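Lipoteichoic acid primase (Listeria monocytogenes, PDB 4UOP) is a sulfatase-family enzyme whose extracellular catalytic domain binds a magnesium ion. Local coordinates at residues 303-308 with 314-319; 70-75 with 248-253; 114-119 with 170-175; 138-143 with 213-218; 387-390 with 394-397. One frame throughout, in Å; residues are numbered along the deposited sequence.

Contact 1: 303-308 with 314-319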
# COMPACT_ATOMS: atom_id res chain seq x y z
N ARG B 303 10.50 -27.77 7.14
CA ARG B 303 11.73 -27.45 6.43
C ARG B 303 11.96 -28.37 5.24
O ARG B 303 12.98 -28.25 4.56
CB ARG B 303 12.93 -27.58 7.38
CG ARG B 303 12.85 -26.72 8.63
CD ARG B 303 12.66 -25.25 8.28
NE ARG B 303 12.74 -24.40 9.47
CZ ARG B 303 12.55 -23.09 9.48
NH1 ARG B 303 12.26 -22.44 8.35
NH2 ARG B 303 12.62 -22.41 10.62
N SER B 304 11.03 -29.27 4.97
CA SER B 304 11.28 -30.34 3.99
C SER B 304 11.45 -29.80 2.57
O SER B 304 12.16 -30.41 1.77
CB SER B 304 10.17 -31.39 4.05
OG SER B 304 8.93 -30.86 3.61
N THR B 305 10.81 -28.69 2.24
CA THR B 305 11.02 -28.05 0.93
C THR B 305 11.39 -26.59 1.10
O THR B 305 11.08 -25.75 0.26
CB THR B 305 9.80 -28.24 0.00
OG1 THR B 305 8.60 -27.76 0.65
CG2 THR B 305 9.63 -29.71 -0.36
N GLN B 306 12.11 -26.30 2.18
CA GLN B 306 12.51 -24.96 2.54
C GLN B 306 13.27 -24.28 1.42
O GLN B 306 14.15 -24.89 0.79
CB GLN B 306 13.40 -25.01 3.79
CG GLN B 306 13.98 -23.68 4.24
CD GLN B 306 14.84 -23.81 5.49
OE1 GLN B 306 15.28 -24.90 5.85
NE2 GLN B 306 15.09 -22.70 6.16
N LEU B 307 12.94 -23.02 1.20
CA LEU B 307 13.77 -22.14 0.41
C LEU B 307 14.58 -21.28 1.39
O LEU B 307 14.01 -20.59 2.26
CB LEU B 307 12.91 -21.26 -0.50
CG LEU B 307 11.81 -21.94 -1.30
CD1 LEU B 307 11.11 -20.92 -2.18
CD2 LEU B 307 12.31 -23.13 -2.11
N LYS B 308 15.89 -21.34 1.28
CA LYS B 308 16.75 -20.58 2.18
C LYS B 308 16.96 -19.19 1.64
O LYS B 308 18.09 -18.75 1.41
CB LYS B 308 18.08 -21.32 2.41
CG LYS B 308 17.91 -22.63 3.16
CD LYS B 308 19.26 -23.26 3.48
CE LYS B 308 19.12 -24.74 3.82
NZ LYS B 308 20.44 -25.37 4.11
N ASP B 314 8.39 -17.96 3.03
CA ASP B 314 7.05 -17.65 3.57
C ASP B 314 6.02 -17.37 2.50
O ASP B 314 4.84 -17.64 2.69
CB ASP B 314 7.10 -16.44 4.52
CG ASP B 314 7.70 -16.78 5.88
OD1 ASP B 314 7.78 -17.96 6.26
OD2 ASP B 314 8.05 -15.83 6.58
N TYR B 315 6.45 -16.85 1.36
CA TYR B 315 5.51 -16.51 0.31
C TYR B 315 4.95 -17.73 -0.42
O TYR B 315 4.05 -17.61 -1.24
CB TYR B 315 6.15 -15.54 -0.68
CG TYR B 315 6.14 -14.09 -0.23
CD1 TYR B 315 6.20 -13.76 1.11
CD2 TYR B 315 6.12 -13.06 -1.15
CE1 TYR B 315 6.22 -12.43 1.53
CE2 TYR B 315 6.15 -11.73 -0.75
CZ TYR B 315 6.21 -11.43 0.60
OH TYR B 315 6.24 -10.12 1.04
N ARG B 316 5.47 -18.92 -0.12
CA ARG B 316 4.90 -20.12 -0.68
C ARG B 316 3.54 -20.42 -0.06
O ARG B 316 3.40 -20.43 1.18
CB ARG B 316 5.83 -21.33 -0.50
CG ARG B 316 7.27 -21.15 -0.99
CD ARG B 316 8.27 -21.95 -0.14
NE ARG B 316 7.98 -23.32 -0.26
CZ ARG B 316 8.15 -24.25 0.67
NH1 ARG B 316 8.65 -24.03 1.88
NH2 ARG B 316 7.82 -25.46 0.32
N ILE B 317 2.58 -20.71 -0.91
CA ILE B 317 1.22 -21.05 -0.52
C ILE B 317 0.94 -22.44 -1.06
O ILE B 317 1.46 -22.82 -2.12
CB ILE B 317 0.17 -20.04 -1.06
CG1 ILE B 317 0.45 -19.69 -2.53
CG2 ILE B 317 0.23 -18.77 -0.23
CD1 ILE B 317 -0.63 -18.93 -3.25
N PRO B 318 0.11 -23.22 -0.35
CA PRO B 318 -0.20 -24.52 -0.95
C PRO B 318 -0.99 -24.38 -2.25
O PRO B 318 -1.73 -23.40 -2.43
CB PRO B 318 -1.02 -25.22 0.13
CG PRO B 318 -1.63 -24.09 0.92
CD PRO B 318 -0.60 -23.01 0.92
N PHE B 319 -0.82 -25.36 -3.13
CA PHE B 319 -1.49 -25.42 -4.42
C PHE B 319 -1.72 -26.87 -4.79
O PHE B 319 -0.76 -27.65 -4.87
CB PHE B 319 -0.68 -24.72 -5.50
CG PHE B 319 -1.32 -24.78 -6.86
CD1 PHE B 319 -2.32 -23.90 -7.22
CD2 PHE B 319 -0.94 -25.76 -7.78
CE1 PHE B 319 -2.92 -23.97 -8.47
CE2 PHE B 319 -1.54 -25.84 -9.02
CZ PHE B 319 -2.53 -24.95 -9.36
O HOH W 1 9.07 -26.71 3.58
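The flat guanidinium of Arg-316 has the carbonyl O of Thr-305 over one face, 3.1 Å above the plane and displaced toward the rim, while a water sits at its edge, in plane. Leu-307 approaches the same side chain obliquely. The contact belongs to the sulfatase-type alpha/beta fold: it joins the long loop after strand 277-283 to the turn that leads into strand 319-322 of the central sheet. Arginine suits this buried place because its long chain, bent at chi2 and chi3, gives Leu-307 an aliphatic surface (Leu-307 CD1 to Arg-316 CD, 3.6 Å) before ending in several donors. NH1 makes a salt bridge to Asp-313, and NH2 bonds to the carbonyl O of Asn-97. NH2 also donates to Thr-305 OG1, a bond so short and bent that its exact geometry is doubtful. The water ties the two segments together, accepting from Thr-305 N at 3.0 Å and from Arg-316 NH1 at 3.2 Å.

Contact 2: 70-75 with 248-253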
# COMPACT_ATOMS: atom_id res chain seq x y z
N ARG B 70 2.66 -22.75 2.74
CA ARG B 70 3.23 -24.07 2.52
C ARG B 70 4.15 -24.54 3.64
O ARG B 70 4.14 -25.73 3.96
CB ARG B 70 3.95 -24.14 1.17
CG ARG B 70 4.33 -25.56 0.75
CD ARG B 70 3.15 -26.50 0.82
NE ARG B 70 3.38 -27.79 0.17
CZ ARG B 70 2.68 -28.91 0.43
NH1 ARG B 70 1.74 -28.93 1.38
NH2 ARG B 70 2.94 -30.02 -0.26
N ASN B 71 4.94 -23.64 4.22
CA ASN B 71 5.87 -24.05 5.29
C ASN B 71 5.20 -24.30 6.64
O ASN B 71 5.85 -24.70 7.62
CB ASN B 71 7.07 -23.11 5.40
CG ASN B 71 6.72 -21.70 5.84
OD1 ASN B 71 5.63 -21.42 6.33
ND2 ASN B 71 7.67 -20.80 5.67
N LEU B 72 3.89 -24.09 6.71
CA LEU B 72 3.10 -24.52 7.87
C LEU B 72 1.96 -25.46 7.46
O LEU B 72 0.87 -25.40 8.01
CB LEU B 72 2.58 -23.30 8.63
CG LEU B 72 3.66 -22.39 9.21
CD1 LEU B 72 3.05 -21.12 9.76
CD2 LEU B 72 4.47 -23.09 10.30
N THR B 73 2.21 -26.29 6.46
CA THR B 73 1.33 -27.38 6.12
C THR B 73 2.15 -28.65 6.17
O THR B 73 3.38 -28.60 6.19
CB THR B 73 0.70 -27.23 4.72
OG1 THR B 73 1.74 -27.28 3.73
CG2 THR B 73 -0.07 -25.92 4.61
N ASN B 74 1.47 -29.80 6.20
CA ASN B 74 2.15 -31.09 6.34
C ASN B 74 3.07 -31.10 7.56
O ASN B 74 4.22 -31.57 7.50
CB ASN B 74 2.89 -31.47 5.05
CG ASN B 74 2.85 -32.97 4.78
OD1 ASN B 74 2.84 -33.77 5.71
ND2 ASN B 74 2.82 -33.35 3.50
N VAL B 75 2.56 -30.57 8.65
CA VAL B 75 3.25 -30.47 9.93
C VAL B 75 2.55 -31.40 10.91
O VAL B 75 1.33 -31.57 10.83
CB VAL B 75 3.22 -29.00 10.44
CG1 VAL B 75 3.37 -28.92 11.95
CG2 VAL B 75 4.30 -28.18 9.74
N GLY B 248 0.10 -21.13 17.94
CA GLY B 248 -0.77 -22.20 18.43
C GLY B 248 -2.19 -22.03 17.96
O GLY B 248 -2.81 -22.97 17.46
N ASN B 249 -2.71 -20.81 18.07
CA ASN B 249 -4.05 -20.53 17.62
C ASN B 249 -4.16 -20.72 16.10
O ASN B 249 -5.16 -21.23 15.62
CB ASN B 249 -4.48 -19.11 18.00
CG ASN B 249 -4.57 -18.94 19.51
OD1 ASN B 249 -4.80 -19.89 20.24
ND2 ASN B 249 -4.37 -17.72 19.98
N TYR B 250 -3.10 -20.35 15.40
CA TYR B 250 -3.02 -20.52 13.95
C TYR B 250 -3.15 -21.99 13.60
O TYR B 250 -3.96 -22.35 12.76
CB TYR B 250 -1.70 -19.98 13.42
CG TYR B 250 -1.50 -20.20 11.94
CD1 TYR B 250 -2.12 -19.39 11.00
CD2 TYR B 250 -0.69 -21.22 11.49
CE1 TYR B 250 -1.93 -19.58 9.65
CE2 TYR B 250 -0.49 -21.43 10.14
CZ TYR B 250 -1.11 -20.59 9.23
OH TYR B 250 -0.91 -20.82 7.89
N PHE B 251 -2.42 -22.85 14.30
CA PHE B 251 -2.50 -24.29 14.05
C PHE B 251 -3.89 -24.89 14.32
O PHE B 251 -4.35 -25.75 13.56
CB PHE B 251 -1.45 -25.05 14.86
CG PHE B 251 -0.05 -24.98 14.31
CD1 PHE B 251 0.22 -25.00 12.94
CD2 PHE B 251 1.03 -24.93 15.19
CE1 PHE B 251 1.52 -24.96 12.48
CE2 PHE B 251 2.33 -24.88 14.73
CZ PHE B 251 2.58 -24.89 13.37
N GLU B 252 -4.57 -24.45 15.38
CA GLU B 252 -5.95 -24.92 15.63
C GLU B 252 -6.88 -24.49 14.49
O GLU B 252 -7.74 -25.25 14.06
CB GLU B 252 -6.52 -24.35 16.92
CG GLU B 252 -5.75 -24.69 18.18
CD GLU B 252 -5.95 -26.12 18.67
OE1 GLU B 252 -6.70 -26.92 18.05
OE2 GLU B 252 -5.35 -26.42 19.72
N ALA B 253 -6.71 -23.26 14.02
CA ALA B 253 -7.60 -22.70 12.99
C ALA B 253 -7.36 -23.35 11.64
O ALA B 253 -8.32 -23.69 10.94
CB ALA B 253 -7.42 -21.21 12.88
O HOH W 2 -0.77 -23.19 6.68
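With chi1 at -62°, Leu-72 holds CG beside its backbone N and sends its two methyl branches to different rings of the helix 248-253. Tyr-250 has CG anti to its own N (chi1 176°), whereas Phe-251 turns CG away from its carbonyl carbon, and these different first torsions set the two rings on different sides of the leucine. Leu-72 CD1 lies 3.6 Å from Tyr-250 CE2, and Leu-72 CD2 rests 4.0 Å from Phe-251 CZ, the leucine and phenylalanine crossing at about a right angle. Val-75 CG1 meets the same CZ obliquely. The segments belong to the alpha/beta core: 70-75 follows strand 59-65, and helix 246-271 lies in the long crossover between the parallel strands 214-219 and 277-283, which run on the two sides of 59-65. Tyrosine adds a polar end to this apolar wedge. Tyr-250 OH bonds to the carbonyl O of Ser-67 and accepts from a water at 2.7 Å, which also donates to Leu-72 O. Behind the leucine, Arg-70 O takes bonds from Thr-73 N and, at 2.9 Å, from Thr-73 OG1, both from the same face of its plane, and Arg-70 NH1 donates in turn to Thr-73 OG1.

Contact 3: 114-119 with 170-175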
# COMPACT_ATOMS: atom_id res chain seq x y z
N SER B 114 -5.86 -11.47 -8.66
CA SER B 114 -4.83 -12.19 -9.41
C SER B 114 -5.41 -13.43 -10.09
O SER B 114 -5.17 -13.68 -11.27
CB SER B 114 -3.69 -12.61 -8.47
OG SER B 114 -2.95 -11.50 -8.07
N VAL B 115 -6.19 -14.19 -9.33
CA VAL B 115 -6.75 -15.42 -9.85
C VAL B 115 -7.80 -15.17 -10.93
O VAL B 115 -7.76 -15.79 -12.00
CB VAL B 115 -7.30 -16.28 -8.69
CG1 VAL B 115 -8.02 -17.51 -9.22
CG2 VAL B 115 -6.14 -16.68 -7.78
N TYR B 116 -8.73 -14.24 -10.70
CA TYR B 116 -9.81 -14.03 -11.66
C TYR B 116 -9.33 -13.35 -12.96
O TYR B 116 -9.86 -13.65 -14.03
CB TYR B 116 -10.95 -13.20 -11.08
CG TYR B 116 -11.54 -13.71 -9.78
CD1 TYR B 116 -11.55 -15.05 -9.47
CD2 TYR B 116 -12.10 -12.82 -8.86
CE1 TYR B 116 -12.08 -15.49 -8.27
CE2 TYR B 116 -12.62 -13.25 -7.67
CZ TYR B 116 -12.61 -14.59 -7.37
OH TYR B 116 -13.12 -15.02 -6.16
N THR B 117 -8.38 -12.42 -12.84
CA THR B 117 -8.01 -11.53 -13.95
C THR B 117 -6.72 -11.91 -14.66
O THR B 117 -6.50 -11.47 -15.80
CB THR B 117 -7.88 -10.04 -13.52
OG1 THR B 117 -6.71 -9.85 -12.71
CG2 THR B 117 -9.11 -9.58 -12.78
N SER B 118 -5.84 -12.68 -14.00
CA SER B 118 -4.49 -12.92 -14.49
C SER B 118 -3.77 -11.60 -14.80
O SER B 118 -3.05 -11.49 -15.80
CB SER B 118 -4.51 -13.84 -15.72
OG SER B 118 -3.27 -14.49 -15.90
N THR B 119 -4.02 -10.58 -13.99
CA THR B 119 -3.26 -9.33 -14.03
C THR B 119 -2.75 -9.09 -12.62
O THR B 119 -3.30 -9.65 -11.65
CB THR B 119 -4.12 -8.12 -14.49
OG1 THR B 119 -5.11 -7.79 -13.51
CG2 THR B 119 -4.80 -8.39 -15.79
N VAL B 170 -16.05 -8.48 -12.88
CA VAL B 170 -15.37 -9.61 -13.52
C VAL B 170 -16.33 -10.60 -14.16
O VAL B 170 -15.91 -11.57 -14.76
CB VAL B 170 -14.38 -10.37 -12.58
CG1 VAL B 170 -13.21 -9.48 -12.22
CG2 VAL B 170 -15.06 -10.91 -11.33
N GLY B 171 -17.63 -10.36 -14.02
CA GLY B 171 -18.62 -11.13 -14.74
C GLY B 171 -19.06 -12.43 -14.08
O GLY B 171 -19.50 -13.33 -14.78
N PHE B 172 -18.95 -12.53 -12.75
CA PHE B 172 -19.62 -13.61 -12.05
C PHE B 172 -21.13 -13.44 -12.25
O PHE B 172 -21.64 -12.33 -12.12
CB PHE B 172 -19.28 -13.63 -10.54
CG PHE B 172 -18.01 -14.37 -10.19
CD1 PHE B 172 -17.96 -15.76 -10.26
CD2 PHE B 172 -16.89 -13.70 -9.76
CE1 PHE B 172 -16.81 -16.45 -9.96
CE2 PHE B 172 -15.72 -14.38 -9.44
CZ PHE B 172 -15.69 -15.76 -9.53
N ASP B 173 -21.83 -14.53 -12.53
CA ASP B 173 -23.31 -14.48 -12.63
C ASP B 173 -23.95 -14.12 -11.28
O ASP B 173 -24.93 -13.37 -11.23
CB ASP B 173 -23.87 -15.82 -13.09
CG ASP B 173 -23.58 -16.11 -14.54
OD1 ASP B 173 -23.76 -15.21 -15.37
OD2 ASP B 173 -23.19 -17.25 -14.85
N LYS B 174 -23.39 -14.69 -10.21
CA LYS B 174 -23.91 -14.48 -8.86
C LYS B 174 -22.79 -14.47 -7.84
O LYS B 174 -21.75 -15.09 -8.04
CB LYS B 174 -24.84 -15.62 -8.44
CG LYS B 174 -26.14 -15.70 -9.19
CD LYS B 174 -27.00 -16.79 -8.60
CE LYS B 174 -28.28 -16.94 -9.40
NZ LYS B 174 -29.03 -18.14 -8.95
N PHE B 175 -23.03 -13.79 -6.72
CA PHE B 175 -22.20 -13.99 -5.54
C PHE B 175 -23.11 -14.23 -4.35
O PHE B 175 -24.19 -13.63 -4.24
CB PHE B 175 -21.23 -12.83 -5.29
CG PHE B 175 -21.89 -11.51 -5.05
CD1 PHE B 175 -22.29 -11.15 -3.78
CD2 PHE B 175 -22.10 -10.63 -6.10
CE1 PHE B 175 -22.91 -9.93 -3.55
CE2 PHE B 175 -22.72 -9.40 -5.88
CZ PHE B 175 -23.12 -9.06 -4.60
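Thr-117, whose methyl CG2 faces Val-170 CG1 at 4.1 Å, has its hydroxyl gripped by three groups of its own neighbourhood. Thr-117 OG1 accepts from Thr-119 OG1 at 2.7 Å and from Thr-119 N at 3.1 Å, the latter bond making an ST turn, and it donates to the carbonyl O of Trp-113. A chi1 of 71° tucks OG1 between the backbone N and the carbonyl carbon, which leaves the methyl to meet the valine. Threonine thus serves both needs, finishing helix 107-117 with its hydroxyl and packing with its carbon branch. The main contact is a T-shaped (edge-to-face) pair: Phe-172 brings its edge to the face of Tyr-116, with CE2 over the centre of the tyrosine ring. The centroids lie 5.0 Å apart and the planes meet at 83°. Val-170 CG2 adds an oblique touch, 4.3 Å from Tyr-116 CD2. Between the valine and the phenylalanine, Gly-171 ends helix 163-169 in a Schellman motif; its positive phi is easy for a residue with no CB to press on the preceding carbonyl O. The contact therefore joins two helix ends beside the central sheet, where Tyr-116 also touches strand 214-219. Tyr-116 OH bonds to Glu-112. No hydrogen bond crosses the segments, so cohesion probably rests on dispersion and on weakly positive ring hydrogens of Phe-172 meeting the tyrosine pi face.

Contact 4: 138-143 with 213-218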
# COMPACT_ATOMS: atom_id res chain seq x y z
N SER B 138 -11.87 -11.79 -17.74
CA SER B 138 -11.65 -12.63 -16.58
C SER B 138 -11.96 -14.08 -16.84
O SER B 138 -12.50 -14.45 -17.89
CB SER B 138 -12.53 -12.15 -15.44
OG SER B 138 -13.86 -12.56 -15.62
N MET B 139 -11.60 -14.89 -15.86
CA MET B 139 -11.89 -16.32 -15.89
C MET B 139 -13.40 -16.59 -15.86
O MET B 139 -13.88 -17.36 -16.68
CB MET B 139 -11.16 -17.04 -14.74
CG MET B 139 -11.57 -18.49 -14.54
SD MET B 139 -10.26 -19.51 -13.85
CE MET B 139 -10.00 -18.71 -12.27
N PRO B 140 -14.14 -16.00 -14.90
CA PRO B 140 -15.59 -16.24 -14.91
C PRO B 140 -16.29 -15.71 -16.18
O PRO B 140 -17.21 -16.35 -16.67
CB PRO B 140 -16.10 -15.50 -13.66
CG PRO B 140 -14.98 -14.66 -13.20
CD PRO B 140 -13.72 -15.29 -13.67
N ARG B 141 -15.83 -14.59 -16.70
CA ARG B 141 -16.42 -14.05 -17.92
C ARG B 141 -16.17 -14.99 -19.10
O ARG B 141 -17.10 -15.32 -19.84
CB ARG B 141 -15.86 -12.66 -18.21
CG ARG B 141 -16.50 -11.97 -19.40
CD ARG B 141 -15.93 -10.57 -19.62
NE ARG B 141 -16.04 -9.72 -18.43
CZ ARG B 141 -17.16 -9.13 -18.02
NH1 ARG B 141 -18.31 -9.25 -18.70
NH2 ARG B 141 -17.14 -8.39 -16.92
N LEU B 142 -14.94 -15.46 -19.25
CA LEU B 142 -14.61 -16.39 -20.32
C LEU B 142 -15.37 -17.71 -20.16
O LEU B 142 -15.84 -18.27 -21.14
CB LEU B 142 -13.11 -16.64 -20.38
CG LEU B 142 -12.59 -17.57 -21.48
CD1 LEU B 142 -13.06 -17.10 -22.85
CD2 LEU B 142 -11.08 -17.61 -21.43
N LEU B 143 -15.48 -18.23 -18.94
CA LEU B 143 -16.22 -19.46 -18.73
C LEU B 143 -17.71 -19.29 -19.03
O LEU B 143 -18.35 -20.20 -19.55
CB LEU B 143 -16.00 -20.01 -17.32
CG LEU B 143 -14.59 -20.57 -17.07
CD1 LEU B 143 -14.44 -20.97 -15.61
CD2 LEU B 143 -14.29 -21.74 -18.00
N LYS B 213 -23.17 -26.96 -16.42
CA LYS B 213 -21.76 -26.82 -16.10
C LYS B 213 -21.61 -25.57 -15.24
O LYS B 213 -22.24 -24.54 -15.53
CB LYS B 213 -20.92 -26.64 -17.36
CG LYS B 213 -20.78 -27.87 -18.23
CD LYS B 213 -19.73 -27.65 -19.30
CE LYS B 213 -19.94 -26.33 -20.02
NZ LYS B 213 -19.19 -26.26 -21.30
N PHE B 214 -20.79 -25.66 -14.19
CA PHE B 214 -20.64 -24.54 -13.27
C PHE B 214 -19.18 -24.32 -12.89
O PHE B 214 -18.36 -25.25 -12.91
CB PHE B 214 -21.51 -24.74 -12.02
CG PHE B 214 -21.13 -25.95 -11.19
CD1 PHE B 214 -20.15 -25.88 -10.24
CD2 PHE B 214 -21.77 -27.17 -11.39
CE1 PHE B 214 -19.80 -26.98 -9.48
CE2 PHE B 214 -21.44 -28.27 -10.65
CZ PHE B 214 -20.44 -28.19 -9.69
N TYR B 215 -18.87 -23.07 -12.58
CA TYR B 215 -17.66 -22.67 -11.90
C TYR B 215 -18.09 -22.08 -10.58
O TYR B 215 -18.84 -21.09 -10.54
CB TYR B 215 -16.87 -21.65 -12.74
CG TYR B 215 -15.82 -20.83 -12.01
CD1 TYR B 215 -15.06 -21.38 -10.98
CD2 TYR B 215 -15.56 -19.51 -12.39
CE1 TYR B 215 -14.10 -20.62 -10.31
CE2 TYR B 215 -14.59 -18.76 -11.75
CZ TYR B 215 -13.88 -19.31 -10.69
OH TYR B 215 -12.93 -18.56 -10.05
N ALA B 216 -17.64 -22.69 -9.49
CA ALA B 216 -17.86 -22.17 -8.14
C ALA B 216 -16.53 -21.80 -7.49
O ALA B 216 -15.60 -22.62 -7.46
CB ALA B 216 -18.58 -23.21 -7.31
N GLN B 217 -16.42 -20.56 -7.02
CA GLN B 217 -15.25 -20.08 -6.27
C GLN B 217 -15.67 -19.89 -4.81
O GLN B 217 -16.59 -19.12 -4.55
CB GLN B 217 -14.77 -18.76 -6.82
CG GLN B 217 -13.60 -18.16 -6.06
CD GLN B 217 -12.24 -18.60 -6.54
OE1 GLN B 217 -12.07 -19.04 -7.69
NE2 GLN B 217 -11.23 -18.43 -5.69
N LEU B 218 -15.03 -20.60 -3.90
CA LEU B 218 -15.32 -20.50 -2.48
C LEU B 218 -14.14 -19.86 -1.78
O LEU B 218 -12.98 -20.25 -2.01
CB LEU B 218 -15.61 -21.88 -1.89
CG LEU B 218 -16.87 -22.58 -2.39
CD1 LEU B 218 -16.63 -23.31 -3.69
CD2 LEU B 218 -17.38 -23.59 -1.37
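The ring of Tyr-215 packs against Leu-143, Pro-140 and Met-139, three side chains of the helix 139-143. This is helix-on-sheet packing in the alpha/beta core: the helix runs nearly antiparallel to strand 214-218 (166°), with the axes 9.8 Å apart at their closest. The Leu-143 and Tyr-215 side chains cross at about a right angle, with Leu-143 CD1 3.7 Å from Tyr-215 CD2. Pro-140 comes to the ring edge, Pro-140 CD lying 4.1 Å from Tyr-215 CE2; proline fits the first turn, where a backbone N-H has no helical partner to lose. Met-139 makes an oblique Met-aromatic contact, SD being 5.2 Å from the ring centroid, and its flexible chain bends at chi3 to bring CE to Tyr-215 OH. Ser-138 is the N-cap, its OG accepting from Arg-141 N at 3.0 Å. On the strand's other face, Phe-214, Ala-216 and Leu-218 pack against helix 193-209. The buried Tyr-215 OH donates to Gln-217 OE1, two residues along the strand, at 2.6 Å.

Contact 5: 387-390 with 394-397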
# COMPACT_ATOMS: atom_id res chain seq x y z
N TYR B 387 15.97 -19.60 -7.67
CA TYR B 387 16.49 -18.43 -6.96
C TYR B 387 15.49 -17.27 -6.92
O TYR B 387 14.53 -17.26 -7.69
CB TYR B 387 17.81 -17.96 -7.58
CG TYR B 387 17.66 -17.23 -8.90
CD1 TYR B 387 17.67 -17.91 -10.10
CD2 TYR B 387 17.50 -15.85 -8.93
CE1 TYR B 387 17.51 -17.25 -11.30
CE2 TYR B 387 17.34 -15.18 -10.13
CZ TYR B 387 17.35 -15.89 -11.31
OH TYR B 387 17.21 -15.22 -12.51
N MET B 388 15.72 -16.34 -6.00
CA MET B 388 14.98 -15.09 -5.94
C MET B 388 15.91 -13.92 -6.20
O MET B 388 17.09 -13.97 -5.84
CB MET B 388 14.26 -14.91 -4.60
CG MET B 388 15.09 -14.68 -3.36
SD MET B 388 14.11 -13.86 -2.06
CE MET B 388 14.09 -12.19 -2.63
N TYR B 389 15.40 -12.91 -6.88
CA TYR B 389 16.14 -11.67 -7.07
C TYR B 389 15.38 -10.51 -6.44
O TYR B 389 14.16 -10.43 -6.54
CB TYR B 389 16.38 -11.38 -8.55
CG TYR B 389 17.01 -10.03 -8.69
CD1 TYR B 389 18.35 -9.84 -8.39
CD2 TYR B 389 16.25 -8.92 -9.05
CE1 TYR B 389 18.93 -8.59 -8.47
CE2 TYR B 389 16.83 -7.66 -9.13
CZ TYR B 389 18.17 -7.50 -8.84
OH TYR B 389 18.76 -6.26 -8.89
N GLN B 390 16.12 -9.62 -5.79
CA GLN B 390 15.56 -8.39 -5.24
C GLN B 390 16.51 -7.23 -5.51
O GLN B 390 17.69 -7.30 -5.15
CB GLN B 390 15.35 -8.55 -3.74
CG GLN B 390 14.60 -7.42 -3.06
CD GLN B 390 14.46 -7.61 -1.56
OE1 GLN B 390 14.50 -6.64 -0.79
NE2 GLN B 390 14.31 -8.86 -1.13
N SER B 394 19.57 0.00 -7.34
CA SER B 394 19.65 -0.29 -8.76
C SER B 394 19.68 -1.80 -8.92
O SER B 394 19.72 -2.54 -7.93
CB SER B 394 20.95 0.29 -9.34
OG SER B 394 22.09 -0.39 -8.83
N PHE B 395 19.67 -2.26 -10.16
CA PHE B 395 19.81 -3.68 -10.42
C PHE B 395 21.12 -4.21 -9.86
O PHE B 395 21.15 -5.24 -9.18
CB PHE B 395 19.77 -3.98 -11.91
CG PHE B 395 20.13 -5.40 -12.23
CD1 PHE B 395 19.24 -6.42 -11.94
CD2 PHE B 395 21.38 -5.72 -12.75
CE1 PHE B 395 19.57 -7.74 -12.20
CE2 PHE B 395 21.72 -7.04 -13.01
CZ PHE B 395 20.81 -8.05 -12.73
N GLU B 396 22.20 -3.48 -10.12
CA GLU B 396 23.56 -3.95 -9.83
C GLU B 396 23.84 -4.06 -8.34
O GLU B 396 24.70 -4.84 -7.93
CB GLU B 396 24.60 -3.03 -10.50
CG GLU B 396 24.55 -3.02 -12.02
CD GLU B 396 23.38 -2.23 -12.61
OE1 GLU B 396 22.64 -1.53 -11.87
OE2 GLU B 396 23.18 -2.31 -13.85
N THR B 397 23.13 -3.28 -7.53
CA THR B 397 23.29 -3.31 -6.07
C THR B 397 22.30 -4.25 -5.39
O THR B 397 22.26 -4.34 -4.15
CB THR B 397 23.12 -1.91 -5.47
OG1 THR B 397 21.91 -1.33 -5.97
CG2 THR B 397 24.31 -1.02 -5.84
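Tyr-389 and Phe-395 form the tight part of this contact, while the outer turn of the loop, with Glu-396 and Thr-397, is exposed. Tyr-389 OH donates to Phe-395 O at 2.6 Å, lying in the carbonyl plane on a lone pair, with a C=O...donor angle of 111°. Phe-395 CE1 lies over one face of the Tyr-389 ring, and Phe-395 CD1 is 3.5 Å from Tyr-389 CZ and only 3.1 Å from Tyr-389 OH, which marks close packing. The two rings meet obliquely, their planes inclined at 38° and their centroids 5.1 Å apart. Both side chains have CG anti to the backbone N (chi1 174° in Tyr-389), and this extension carries the tyrosine hydroxyl past the strand end to the loop. The loop joins strands 387-390 and 399-402, a beta hairpin within the five-stranded antiparallel sheet that follows the main alpha/beta sheet in the chain. Helix 412-433 covers the aromatic side, with Val-414 touching both rings and Phe-418 meeting Phe-395. Tyrosine is apt here, since it joins a ring for this buried layer to a hydroxyl that ties down the loop backbone. On the looser side the contacts are polar and local: Ser-394 OG and Thr-397 OG1 share a hydrogen bond of 3.0 Å. Gln-390, at the strand's end, packs on Phe-189 of the second subunit.

In the fold
The contacts form two groups and an outlier. Contacts 3 and 4 have centres about 7 Å apart and are joined by a backbone bond from Met-139 N to Tyr-116 O. Contacts 1 and 2, with centres about 13 Å apart, lie on the opposite side of the chain's centre and meet through Asp-314 with Asn-71 and Arg-316 with Arg-70. The magnesium ion, held by Glu-66, Thr-108, Asp-284 and His-285, is about 10 Å from the side chain of Tyr-250 in contact 2 and about 12 Å from that of Tyr-116 in contact 3, so both groups approach the site without forming it. Contact 5 stands apart on the second sheet, its centre about 21 Å from that of contact 1.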